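Local coordinates for putative uncharacterized protein (Mycobacterium tuberculosis, PDB 2ZQ5), which is a sulfotransferase, probably moving a sulfonate group from the donor PAPS to an acceptor that is not identified here, at residues S77-K80 with E84-D87; E172-L177 with C210-N215; S264-A269 with A283-D288. One frame throughout, in Å; residues are numbered along the deposited sequence.

How the contacts relate
The three contacts follow one another along the chain. Contact 1 folds the end of helix 55-81 against the turn that leads to strand 94-97. Contact 2 packs residues 172-177 on helix 206-219, near the chain's centre. Contacts 1 and 2 touch, with centres about 15 Å apart: Trp79 of contact 1 lies on Arg211, Arg214 and Asn215 of contact 2. Contact 3 joins helices 262-272 and 282-304. Its centre is about 26 Å from that of contact 2 and about 40 Å from that of contact 1. Contacts 2 and 3 lie within the sulfotransferase family region. Contacts 1 and 2 together tie helix 55-81 to helix 206-219; contact 3 pairs helices across the chain's centre from contact 1.

Contact 1 (S77-K80 with E84-D87); sequences SAWK and EHVD
Trp79 and His85 make this contact between them, each giving 58 Å² of surface to the other. The indole approaches one face of the imidazole. Its leading atom is Trp79 CD1, which lies over the centre of the His85 ring, 3.3 Å above the ring plane. The same atom is 3.8 Å from His85 CG. The five-membered ring of Trp79 and the His85 ring have their centroids 4.2 Å apart, and their planes meet at 32°. The pair is oblique, neither a stack nor an edge-to-face pair. Trp79 CB also borders the imidazole, while the six-membered ring of the indole points away from it, toward helix 206-219. The opposite face of the imidazole is covered near its rim by CG1 of the next residue, Val86, so the ring is held between the two.

The first torsion of His85 is 71°. It places CG between the backbone N and the carbonyl carbon, and this brings the ring across to the helix. The two backbones stay well apart, with 7.1 Å between Trp79 CA and His85 CA. The 84-87 segment is a 3-10 turn, closed by a bond from Asp87 N to Glu84 O.

Beyond the pair, the indole continues onto helix 206-219. There it packs on Arg211, Asn215 and Leu218 and makes a cation-pi contact with Arg214, while Trp79 NE1 is probably hydrogen-bonded to Arg214 O at 3.2 Å. At the same helix end, Lys80 forms a salt bridge with Asp28.

An aromatic pair thus joins the last turn of helix 55-81 to the 3-10 turn after it. This turn leads to strand 94-97, the middle strand of the parallel sheet in the P-loop-type sulfotransferase fold.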
# COMPACT_ATOMS: atom_id res chain seq x y z
N SER A 77 -4.37 20.11 -5.18
CA SER A 77 -4.16 21.45 -4.64
C SER A 77 -2.70 21.67 -4.29
O SER A 77 -2.15 22.75 -4.54
CB SER A 77 -5.03 21.67 -3.40
OG SER A 77 -4.88 22.99 -2.91
N ALA A 78 -2.06 20.65 -3.72
CA ALA A 78 -0.66 20.76 -3.35
C ALA A 78 0.23 21.01 -4.57
O ALA A 78 1.17 21.79 -4.51
CB ALA A 78 -0.20 19.50 -2.62
N TRP A 79 -0.08 20.34 -5.68
CA TRP A 79 0.70 20.52 -6.90
C TRP A 79 0.60 21.96 -7.41
O TRP A 79 1.56 22.48 -7.98
CB TRP A 79 0.26 19.53 -7.99
CG TRP A 79 0.62 18.11 -7.67
CD1 TRP A 79 1.78 17.66 -7.10
CD2 TRP A 79 -0.17 16.94 -7.93
NE1 TRP A 79 1.76 16.29 -6.98
CE2 TRP A 79 0.57 15.82 -7.48
CE3 TRP A 79 -1.44 16.73 -8.49
CZ2 TRP A 79 0.09 14.51 -7.58
CZ3 TRP A 79 -1.92 15.43 -8.59
CH2 TRP A 79 -1.15 14.34 -8.14
N LYS A 80 -0.55 22.58 -7.21
CA LYS A 80 -0.76 23.96 -7.64
C LYS A 80 0.03 24.90 -6.72
O LYS A 80 0.57 25.91 -7.16
CB LYS A 80 -2.23 24.34 -7.55
CG LYS A 80 -3.14 23.67 -8.55
CD LYS A 80 -4.55 24.15 -8.33
CE LYS A 80 -5.54 23.53 -9.28
NZ LYS A 80 -6.92 23.98 -8.95
N GLU A 84 6.95 23.68 -8.45
CA GLU A 84 8.35 23.28 -8.58
C GLU A 84 8.57 21.79 -8.33
O GLU A 84 9.67 21.28 -8.55
CB GLU A 84 9.22 24.10 -7.63
CG GLU A 84 8.85 23.94 -6.16
CD GLU A 84 7.86 24.98 -5.67
OE1 GLU A 84 6.96 25.37 -6.45
OE2 GLU A 84 7.98 25.40 -4.51
N HIS A 85 7.54 21.09 -7.87
CA HIS A 85 7.67 19.66 -7.61
C HIS A 85 8.03 18.91 -8.90
O HIS A 85 8.68 17.88 -8.86
CB HIS A 85 6.36 19.10 -7.04
CG HIS A 85 5.25 19.02 -8.04
ND1 HIS A 85 5.03 17.92 -8.83
CD2 HIS A 85 4.31 19.93 -8.40
CE1 HIS A 85 4.01 18.14 -9.63
NE2 HIS A 85 3.55 19.36 -9.38
N VAL A 86 7.60 19.45 -10.04
CA VAL A 86 7.86 18.81 -11.32
C VAL A 86 9.34 18.69 -11.67
O VAL A 86 9.73 17.85 -12.48
CB VAL A 86 7.15 19.56 -12.49
CG1 VAL A 86 5.65 19.60 -12.25
CG2 VAL A 86 7.71 20.97 -12.63
N ASP A 87 10.17 19.53 -11.05
CA ASP A 87 11.60 19.50 -11.32
C ASP A 87 12.37 18.52 -10.44
O ASP A 87 13.58 18.37 -10.59
CB ASP A 87 12.20 20.90 -11.17
CG ASP A 87 11.53 21.92 -12.08
OD1 ASP A 87 11.32 21.60 -13.26
OD2 ASP A 87 11.23 23.03 -11.60

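Contact 2 (E172-L177 with C210-N215); sequences EECWQL and CRHRRN
Leu177 and His212 bury the most surface here, 80 and 72 Å². Their side chains cross at about a right angle. Leu177 CD1 does the touching, 3.9 Å from His212 CD2. In His212, CG is anti to the backbone N (chi1 175°), which carries the ring off helix 206-219 toward the other segment. Its far end meets Cys174: SG lies at the ring edge, close to the ring plane, 3.3 Å from His212 NE2. This nitrogen is buried by the contact, with the sulfur beside it and no clear hydrogen bond. The other ring nitrogen, His212 ND1, is hydrogen-bonded to Tyr246 OH, which should fix the turn of the imidazole.

Asn215 sits one helical turn further on. Leu177 CD2 is 3.9 Å from Asn215 CB, and the two side chains slide past each other in opposite directions. A water joins the same two residues. It donates to Leu177 O at 2.8 Å and accepts from Asn215 ND2 at 2.9 Å. Asn215 OD1 is hydrogen-bonded to Ser75 OG of helix 55-81, so the amide is held at both ends.

Leu230 of strand 227-231 touches both Cys174 and His212. The contact thus packs a short helical turn and a longer helix together beside a strand of the parallel sheet, in the layered alpha/beta manner of the sulfotransferase fold.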
# COMPACT_ATOMS: atom_id res chain seq x y z
N GLU A 172 4.29 4.51 5.71
CA GLU A 172 3.10 3.90 5.13
C GLU A 172 3.36 3.25 3.77
O GLU A 172 4.34 3.54 3.10
CB GLU A 172 2.01 4.96 4.95
CG GLU A 172 0.90 4.95 5.99
CD GLU A 172 0.02 3.71 5.90
OE1 GLU A 172 -1.08 3.74 6.48
OE2 GLU A 172 0.43 2.71 5.26
N GLU A 173 2.43 2.37 3.39
CA GLU A 173 2.51 1.66 2.12
C GLU A 173 1.96 2.52 0.99
O GLU A 173 1.15 3.42 1.20
CB GLU A 173 1.72 0.36 2.19
CG GLU A 173 2.26 -0.64 3.20
CD GLU A 173 1.48 -1.93 3.16
OE1 GLU A 173 0.23 -1.85 3.20
OE2 GLU A 173 2.10 -3.01 3.11
N CYS A 174 2.39 2.20 -0.23
CA CYS A 174 1.98 2.96 -1.41
C CYS A 174 0.49 2.99 -1.73
O CYS A 174 0.04 3.87 -2.46
CB CYS A 174 2.75 2.47 -2.64
SG CYS A 174 4.56 2.57 -2.46
N TRP A 175 -0.28 2.04 -1.21
CA TRP A 175 -1.71 2.05 -1.50
C TRP A 175 -2.33 3.35 -1.00
O TRP A 175 -3.36 3.79 -1.52
CB TRP A 175 -2.45 0.85 -0.88
CG TRP A 175 -2.47 0.81 0.61
CD1 TRP A 175 -1.60 0.14 1.42
CD2 TRP A 175 -3.39 1.48 1.48
NE1 TRP A 175 -1.92 0.35 2.74
CE2 TRP A 175 -3.02 1.17 2.80
CE3 TRP A 175 -4.50 2.31 1.26
CZ2 TRP A 175 -3.71 1.66 3.91
CZ3 TRP A 175 -5.19 2.80 2.36
CH2 TRP A 175 -4.79 2.47 3.67
N GLN A 176 -1.70 3.99 -0.02
CA GLN A 176 -2.21 5.25 0.51
C GLN A 176 -2.16 6.33 -0.56
O GLN A 176 -2.90 7.31 -0.49
CB GLN A 176 -1.43 5.67 1.75
CG GLN A 176 -1.83 4.92 3.00
CD GLN A 176 -3.00 5.57 3.73
OE1 GLN A 176 -3.97 6.03 3.11
NE2 GLN A 176 -2.93 5.60 5.05
N LEU A 177 -1.28 6.15 -1.54
CA LEU A 177 -1.18 7.10 -2.65
C LEU A 177 -1.98 6.59 -3.84
O LEU A 177 -2.73 7.35 -4.45
CB LEU A 177 0.28 7.30 -3.07
CG LEU A 177 1.22 7.99 -2.08
CD1 LEU A 177 2.61 8.03 -2.66
CD2 LEU A 177 0.73 9.41 -1.79
N CYS A 210 2.35 6.91 -12.54
CA CYS A 210 2.81 8.23 -12.90
C CYS A 210 2.32 9.22 -11.84
O CYS A 210 3.03 10.15 -11.46
CB CYS A 210 2.29 8.61 -14.28
SG CYS A 210 3.23 7.85 -15.63
N ARG A 211 1.09 9.02 -11.36
CA ARG A 211 0.55 9.90 -10.33
C ARG A 211 1.31 9.66 -9.02
O ARG A 211 1.59 10.60 -8.27
CB ARG A 211 -0.95 9.64 -10.14
CG ARG A 211 -1.61 10.69 -9.26
CD ARG A 211 -3.03 10.32 -8.88
NE ARG A 211 -3.59 11.33 -7.99
CZ ARG A 211 -4.13 12.47 -8.39
NH1 ARG A 211 -4.21 12.75 -9.69
NH2 ARG A 211 -4.56 13.35 -7.50
N HIS A 212 1.63 8.40 -8.75
CA HIS A 212 2.38 8.02 -7.56
C HIS A 212 3.69 8.82 -7.56
O HIS A 212 4.07 9.41 -6.54
CB HIS A 212 2.63 6.50 -7.63
CG HIS A 212 3.49 5.94 -6.54
ND1 HIS A 212 4.87 5.94 -6.61
CD2 HIS A 212 3.17 5.28 -5.40
CE1 HIS A 212 5.36 5.29 -5.56
NE2 HIS A 212 4.35 4.89 -4.82
N ARG A 213 4.36 8.87 -8.71
CA ARG A 213 5.62 9.60 -8.83
C ARG A 213 5.44 11.10 -8.60
O ARG A 213 6.27 11.73 -7.94
CB ARG A 213 6.23 9.35 -10.21
CG ARG A 213 7.54 10.08 -10.44
CD ARG A 213 8.25 9.56 -11.68
NE ARG A 213 9.42 10.37 -12.00
CZ ARG A 213 9.36 11.59 -12.52
NH1 ARG A 213 8.18 12.14 -12.78
NH2 ARG A 213 10.47 12.27 -12.78
N ARG A 214 4.36 11.68 -9.13
CA ARG A 214 4.10 13.10 -8.93
C ARG A 214 3.94 13.37 -7.44
O ARG A 214 4.34 14.43 -6.95
CB ARG A 214 2.83 13.54 -9.68
CG ARG A 214 2.95 13.54 -11.19
CD ARG A 214 1.74 14.22 -11.81
NE ARG A 214 1.59 15.59 -11.31
CZ ARG A 214 0.58 16.40 -11.61
NH1 ARG A 214 -0.39 15.98 -12.41
NH2 ARG A 214 0.53 17.62 -11.10
N ASN A 215 3.34 12.43 -6.72
CA ASN A 215 3.18 12.60 -5.29
C ASN A 215 4.51 12.47 -4.55
O ASN A 215 4.73 13.15 -3.55
CB ASN A 215 2.14 11.61 -4.74
CG ASN A 215 0.74 12.20 -4.75
OD1 ASN A 215 0.53 13.31 -4.27
ND2 ASN A 215 -0.22 11.46 -5.31
O HOH W 1 -1.12 8.82 -6.24

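Contact 3 (S264-A269 with A283-D288); sequences SMCSLA and AQIGAD
Cys266 meets Ile285 and Gly286 in the close part of this contact. Its sulfur rests on the backbone: Cys266 SG is 3.8 Å from Gly286 CA, where no side chain stands in the way. Cys266 SG lies beside its own backbone N, anti to the carbonyl carbon (chi1 -68°), and from there it also reaches Ile285 CG2 at 4.0 Å. This methyl is the main apolar partner from the other helix. It lies 3.9 Å from Cys266 CB and 4.0 Å from Cys266 O, which places it against both side chain and main chain.

The motif is a pair of successive helices, 262-272 and 282-304, in the helical part of the sulfotransferase fold that follows strand 250-255. Over these segments the axes come within 9.6 Å, and the N-to-C directions are 123° apart. The backbones are nearest at Cys266 and Gly286, with 6.2 Å between their CA atoms. Ala289, one turn further along helix 282-304, also touches Cys266.

Packing is thinner at Ala269. Ala269 CB meets Ile285 CG2 at 4.2 Å, and the residue is partly exposed. The opposite flank of helix 282-304 faces outward: Ala287 CB points away from helix 262-272, and both Ala283 and Ala287 are exposed. Asp288, partly exposed as well, is hydrogen-bonded through OD2 to ND1 of His192.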
# COMPACT_ATOMS: atom_id res chain seq x y z
N SER A 264 -2.64 -17.21 8.48
CA SER A 264 -2.40 -15.95 9.18
C SER A 264 -2.91 -14.78 8.35
O SER A 264 -3.50 -13.83 8.88
CB SER A 264 -0.91 -15.78 9.45
OG SER A 264 -0.64 -14.56 10.12
N MET A 265 -2.68 -14.84 7.04
CA MET A 265 -3.13 -13.79 6.13
C MET A 265 -4.65 -13.67 6.16
O MET A 265 -5.20 -12.57 6.21
CB MET A 265 -2.65 -14.09 4.71
CG MET A 265 -1.14 -14.06 4.54
SD MET A 265 -0.60 -14.80 2.99
CE MET A 265 -1.39 -13.71 1.82
N CYS A 266 -5.32 -14.82 6.12
CA CYS A 266 -6.78 -14.84 6.14
C CYS A 266 -7.33 -14.37 7.48
O CYS A 266 -8.33 -13.66 7.53
CB CYS A 266 -7.29 -16.25 5.82
SG CYS A 266 -6.98 -16.78 4.12
N SER A 267 -6.67 -14.77 8.57
CA SER A 267 -7.09 -14.38 9.90
C SER A 267 -6.99 -12.87 10.07
O SER A 267 -7.85 -12.25 10.69
CB SER A 267 -6.23 -15.09 10.95
OG SER A 267 -6.65 -14.76 12.26
N LEU A 268 -5.93 -12.28 9.51
CA LEU A 268 -5.76 -10.83 9.60
C LEU A 268 -6.91 -10.14 8.88
O LEU A 268 -7.50 -9.19 9.40
CB LEU A 268 -4.43 -10.41 8.96
CG LEU A 268 -4.21 -8.90 8.81
CD1 LEU A 268 -4.26 -8.23 10.17
CD2 LEU A 268 -2.86 -8.65 8.14
N ALA A 269 -7.23 -10.61 7.68
CA ALA A 269 -8.31 -10.03 6.89
C ALA A 269 -9.64 -10.19 7.62
O ALA A 269 -10.46 -9.27 7.65
CB ALA A 269 -8.38 -10.69 5.53
N ALA A 283 -14.38 -19.49 4.42
CA ALA A 283 -13.90 -20.06 3.17
C ALA A 283 -13.80 -19.08 2.02
O ALA A 283 -12.95 -19.23 1.14
CB ALA A 283 -14.78 -21.25 2.77
N GLN A 284 -14.67 -18.07 1.99
CA GLN A 284 -14.62 -17.10 0.91
C GLN A 284 -13.35 -16.27 1.00
O GLN A 284 -12.76 -15.92 -0.02
CB GLN A 284 -15.85 -16.18 0.95
CG GLN A 284 -16.00 -15.34 -0.32
CD GLN A 284 -16.12 -16.18 -1.57
OE1 GLN A 284 -15.17 -16.31 -2.36
NE2 GLN A 284 -17.28 -16.78 -1.77
N ILE A 285 -12.92 -15.94 2.21
CA ILE A 285 -11.69 -15.18 2.38
C ILE A 285 -10.52 -16.02 1.86
O ILE A 285 -9.62 -15.51 1.19
CB ILE A 285 -11.44 -14.81 3.85
CG1 ILE A 285 -12.52 -13.84 4.33
CG2 ILE A 285 -10.06 -14.18 4.00
CD1 ILE A 285 -12.44 -13.51 5.80
N GLY A 286 -10.55 -17.32 2.17
CA GLY A 286 -9.49 -18.20 1.72
C GLY A 286 -9.44 -18.30 0.21
O GLY A 286 -8.36 -18.24 -0.39
N ALA A 287 -10.60 -18.47 -0.42
CA ALA A 287 -10.66 -18.58 -1.87
C ALA A 287 -10.15 -17.31 -2.53
O ALA A 287 -9.35 -17.37 -3.47
CB ALA A 287 -12.10 -18.85 -2.31
N ASP A 288 -10.60 -16.16 -2.04
CA ASP A 288 -10.18 -14.88 -2.61
C ASP A 288 -8.68 -14.63 -2.42
O ASP A 288 -8.01 -14.14 -3.33
CB ASP A 288 -10.99 -13.73 -1.99
CG ASP A 288 -12.45 -13.76 -2.42
OD1 ASP A 288 -12.83 -14.62 -3.24
OD2 ASP A 288 -13.23 -12.90 -1.93